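Local coordinates for bifunctional purine biosynthetic protein ADE5,7 (Cryptococcus neoformans var. grubii serotype A, PDB 7LVO), which catalyses two ATP-dependent steps of de novo purine biosynthesis, with this N-terminal half ligating phosphoribosylamine to glycine as GAR synthetase, at residues Lys374-Tyr388 with Gly425-Leu438. Sequence-based numbering, arbitrary orientation.
With EDO (1,2-ethanediol), chain C.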
# COMPACT_ATOMS: atom_id res chain seq x y z
N LYS A 374 12.74 -3.09 -15.67
CA LYS A 374 13.47 -2.32 -16.66
C LYS A 374 14.48 -1.39 -16.00
O LYS A 374 14.47 -1.17 -14.78
CB LYS A 374 12.52 -1.52 -17.54
CG LYS A 374 11.63 -0.56 -16.77
CD LYS A 374 10.58 0.10 -17.67
CE LYS A 374 11.12 1.35 -18.35
NZ LYS A 374 10.07 2.05 -19.14
N GLN A 375 15.37 -0.83 -16.81
CA GLN A 375 16.35 0.13 -16.32
C GLN A 375 15.73 1.52 -16.26
O GLN A 375 14.76 1.84 -16.96
CB GLN A 375 17.58 0.14 -17.21
CG GLN A 375 18.23 -1.23 -17.38
CD GLN A 375 19.50 -1.18 -18.22
OE1 GLN A 375 20.31 -0.26 -18.08
NE2 GLN A 375 19.67 -2.16 -19.09
N GLY A 376 16.30 2.36 -15.39
CA GLY A 376 15.80 3.69 -15.18
C GLY A 376 15.00 3.83 -13.90
O GLY A 376 15.08 3.01 -12.98
N TYR A 377 14.21 4.89 -13.84
CA TYR A 377 13.46 5.26 -12.65
C TYR A 377 12.01 5.52 -13.01
O TYR A 377 11.66 5.69 -14.17
CB TYR A 377 14.07 6.51 -11.98
CG TYR A 377 15.52 6.35 -11.57
CD1 TYR A 377 16.53 6.47 -12.51
CD2 TYR A 377 15.87 6.07 -10.26
CE1 TYR A 377 17.86 6.32 -12.14
CE2 TYR A 377 17.18 5.91 -9.88
CZ TYR A 377 18.18 6.04 -10.83
OH TYR A 377 19.50 5.89 -10.46
N ALA A 378 11.16 5.56 -11.98
CA ALA A 378 9.74 5.84 -12.14
C ALA A 378 9.30 6.76 -11.01
O ALA A 378 9.80 6.67 -9.88
CB ALA A 378 8.90 4.55 -12.13
N VAL A 379 8.35 7.64 -11.31
CA VAL A 379 7.88 8.64 -10.37
C VAL A 379 6.36 8.75 -10.48
O VAL A 379 5.79 8.61 -11.56
CB VAL A 379 8.52 10.02 -10.62
CG1 VAL A 379 8.03 11.04 -9.60
CG2 VAL A 379 10.04 9.92 -10.61
N SER A 380 5.72 9.01 -9.34
CA SER A 380 4.28 9.26 -9.29
C SER A 380 4.05 10.52 -8.48
O SER A 380 4.58 10.65 -7.37
CB SER A 380 3.52 8.08 -8.66
OG SER A 380 3.94 7.84 -7.33
N VAL A 381 3.26 11.44 -9.02
CA VAL A 381 2.98 12.72 -8.37
C VAL A 381 1.47 12.85 -8.22
O VAL A 381 0.73 12.80 -9.21
CB VAL A 381 3.54 13.90 -9.17
CG1 VAL A 381 3.16 15.22 -8.49
CG2 VAL A 381 5.06 13.79 -9.30
N VAL A 382 1.01 13.03 -6.98
CA VAL A 382 -0.41 13.00 -6.65
C VAL A 382 -0.99 14.41 -6.77
O VAL A 382 -0.39 15.39 -6.32
CB VAL A 382 -0.62 12.43 -5.24
CG1 VAL A 382 -2.08 12.60 -4.81
CG2 VAL A 382 -0.22 10.96 -5.18
N LEU A 383 -2.16 14.49 -7.38
CA LEU A 383 -2.99 15.69 -7.37
C LEU A 383 -4.14 15.46 -6.40
O LEU A 383 -4.90 14.50 -6.55
CB LEU A 383 -3.51 16.01 -8.77
CG LEU A 383 -2.75 17.08 -9.54
CD1 LEU A 383 -1.28 16.72 -9.71
CD2 LEU A 383 -3.40 17.31 -10.90
N ALA A 384 -4.27 16.34 -5.41
CA ALA A 384 -5.25 16.19 -4.35
C ALA A 384 -6.27 17.33 -4.41
O ALA A 384 -6.11 18.31 -5.12
CB ALA A 384 -4.58 16.15 -2.98
N SER A 385 -7.33 17.17 -3.62
CA SER A 385 -8.41 18.15 -3.55
C SER A 385 -8.09 19.24 -2.53
O SER A 385 -7.37 19.01 -1.55
CB SER A 385 -9.73 17.46 -3.17
OG SER A 385 -10.11 16.51 -4.15
N GLU A 386 -8.64 20.43 -2.77
CA GLU A 386 -8.44 21.56 -1.88
C GLU A 386 -8.84 21.19 -0.45
O GLU A 386 -9.99 20.81 -0.20
CB GLU A 386 -9.25 22.75 -2.37
CG GLU A 386 -9.11 24.01 -1.53
CD GLU A 386 -9.92 25.17 -2.07
OE1 GLU A 386 -10.50 25.04 -3.17
OE2 GLU A 386 -9.99 26.21 -1.39
N GLY A 387 -7.89 21.32 0.48
CA GLY A 387 -8.12 21.07 1.89
C GLY A 387 -7.49 19.79 2.40
O GLY A 387 -7.13 19.71 3.58
N TYR A 388 -7.37 18.78 1.54
CA TYR A 388 -6.74 17.53 1.93
C TYR A 388 -5.37 17.80 2.54
O TYR A 388 -4.63 18.65 2.05
CB TYR A 388 -6.62 16.61 0.70
CG TYR A 388 -5.98 15.27 0.97
CD1 TYR A 388 -6.74 14.20 1.41
CD2 TYR A 388 -4.63 15.07 0.76
CE1 TYR A 388 -6.16 12.97 1.66
CE2 TYR A 388 -4.04 13.84 0.99
CZ TYR A 388 -4.81 12.80 1.45
OH TYR A 388 -4.22 11.57 1.68
N GLY A 425 -12.60 12.30 -4.13
CA GLY A 425 -11.83 11.92 -2.96
C GLY A 425 -10.74 12.94 -2.71
O GLY A 425 -10.58 13.91 -3.46
N GLY A 426 -10.00 12.71 -1.63
CA GLY A 426 -8.90 13.58 -1.27
C GLY A 426 -7.78 13.56 -2.29
O GLY A 426 -7.46 14.59 -2.91
N ARG A 427 -7.16 12.39 -2.48
CA ARG A 427 -6.21 12.19 -3.56
C ARG A 427 -6.98 11.86 -4.83
O ARG A 427 -7.66 10.82 -4.89
CB ARG A 427 -5.22 11.08 -3.20
CG ARG A 427 -4.39 11.38 -1.95
CD ARG A 427 -3.28 10.35 -1.74
NE ARG A 427 -3.81 9.05 -1.35
CZ ARG A 427 -3.07 7.96 -1.20
NH1 ARG A 427 -1.77 7.97 -1.40
NH2 ARG A 427 -3.66 6.83 -0.84
N VAL A 428 -6.90 12.73 -5.82
CA VAL A 428 -7.71 12.60 -7.02
C VAL A 428 -7.06 11.67 -8.04
O VAL A 428 -7.69 10.73 -8.54
CB VAL A 428 -7.98 13.99 -7.62
CG1 VAL A 428 -8.90 13.89 -8.83
CG2 VAL A 428 -8.59 14.91 -6.57
N LEU A 429 -5.80 11.91 -8.37
CA LEU A 429 -5.11 11.10 -9.36
C LEU A 429 -3.61 11.25 -9.16
O LEU A 429 -3.14 12.02 -8.32
CB LEU A 429 -5.54 11.49 -10.79
CG LEU A 429 -5.34 12.94 -11.25
CD1 LEU A 429 -3.87 13.22 -11.55
CD2 LEU A 429 -6.21 13.22 -12.45
N ALA A 430 -2.85 10.49 -9.95
CA ALA A 430 -1.40 10.53 -9.91
C ALA A 430 -0.88 10.58 -11.34
O ALA A 430 -1.29 9.77 -12.18
CB ALA A 430 -0.83 9.31 -9.17
N VAL A 431 0.01 11.52 -11.61
CA VAL A 431 0.67 11.65 -12.91
C VAL A 431 2.03 10.97 -12.79
O VAL A 431 2.85 11.37 -11.96
CB VAL A 431 0.81 13.12 -13.33
CG1 VAL A 431 1.39 13.21 -14.74
CG2 VAL A 431 -0.53 13.82 -13.26
N CYS A 432 2.26 9.94 -13.60
CA CYS A 432 3.39 9.05 -13.42
C CYS A 432 4.16 8.91 -14.72
O CYS A 432 3.61 9.09 -15.81
CB CYS A 432 2.93 7.67 -12.94
SG CYS A 432 1.69 7.73 -11.61
N ALA A 433 5.45 8.59 -14.59
CA ALA A 433 6.31 8.43 -15.76
C ALA A 433 7.57 7.68 -15.36
O ALA A 433 7.98 7.68 -14.19
CB ALA A 433 6.67 9.79 -16.37
N SER A 434 8.19 7.04 -16.35
CA SER A 434 9.48 6.40 -16.19
C SER A 434 10.44 6.95 -17.24
O SER A 434 10.02 7.47 -18.28
CB SER A 434 9.38 4.87 -16.33
OG SER A 434 8.97 4.50 -17.63
N ALA A 435 11.73 6.84 -16.97
CA ALA A 435 12.76 7.38 -17.85
C ALA A 435 14.11 6.85 -17.40
O ALA A 435 14.24 6.35 -16.28
CB ALA A 435 12.75 8.92 -17.84
N PRO A 436 15.13 6.95 -18.26
CA PRO A 436 16.45 6.40 -17.88
C PRO A 436 17.06 7.08 -16.67
O PRO A 436 17.81 6.44 -15.93
CB PRO A 436 17.30 6.64 -19.14
CG PRO A 436 16.31 6.82 -20.26
CD PRO A 436 15.11 7.47 -19.64
N THR A 437 16.77 8.36 -16.45
CA THR A 437 17.29 9.10 -15.31
C THR A 437 16.14 9.57 -14.43
O THR A 437 15.02 9.77 -14.90
CB THR A 437 18.12 10.31 -15.75
OG1 THR A 437 17.30 11.22 -16.49
CG2 THR A 437 19.30 9.87 -16.61
N LEU A 438 16.44 9.75 -13.14
CA LEU A 438 15.41 10.18 -12.20
C LEU A 438 14.90 11.58 -12.54
O LEU A 438 13.69 11.84 -12.48
CB LEU A 438 15.95 10.14 -10.78
CG LEU A 438 14.97 10.53 -9.67
CD1 LEU A 438 13.72 9.67 -9.72
CD2 LEU A 438 15.63 10.43 -8.30
C1 EDO C . -7.24 9.88 -0.22
O1 EDO C . -8.66 9.79 -0.10
C2 EDO C . -6.56 8.96 0.79
O2 EDO C . -6.78 7.59 0.42
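Two antiparallel strands of the GAR synthetase C domain, 377-384 and 427-435, meet here as neighbours in a five-stranded antiparallel sheet, flanked by strands 277-280 and 407-411. Tyr377, Val379 and Val381 each exchange a pair of backbone hydrogen bonds with Ala435, Ala433 and Val431, respectively. The pairing then slips by one residue at a classic beta bulge, where Leu383 O accepts from both Val428 N (2.8 Å) and Leu429 N (3.3 Å). Past it, Ser385 closes the end twice, its N bonding Gly426 O and its OG giving a 2.7 Å bond to Gly425 O. Val379, Leu383 and Val431 pack on helix 438-449; Ser380 CB and Cys432 SG touch on the other face, beside helix 340-344, and Ser380 OG bonds Pro339 O. At the far end Leu438 CB sits over one face of the Tyr377 ring, 4.1 Å from its centroid, while Pro436 O lies at the ring edge. Near the bulge, Tyr388 lays a ring face on the Gly426-Arg427 peptide. Its CG is anti to its backbone N (chi1 180°), which carries the ring across the Arg427 side chain. Arg427 NH1 bonds Gly275 O, and Tyr388 OH, hydrogen-bonded with the adjacent Gly274 N, stands 3.6 Å from Arg427 CG.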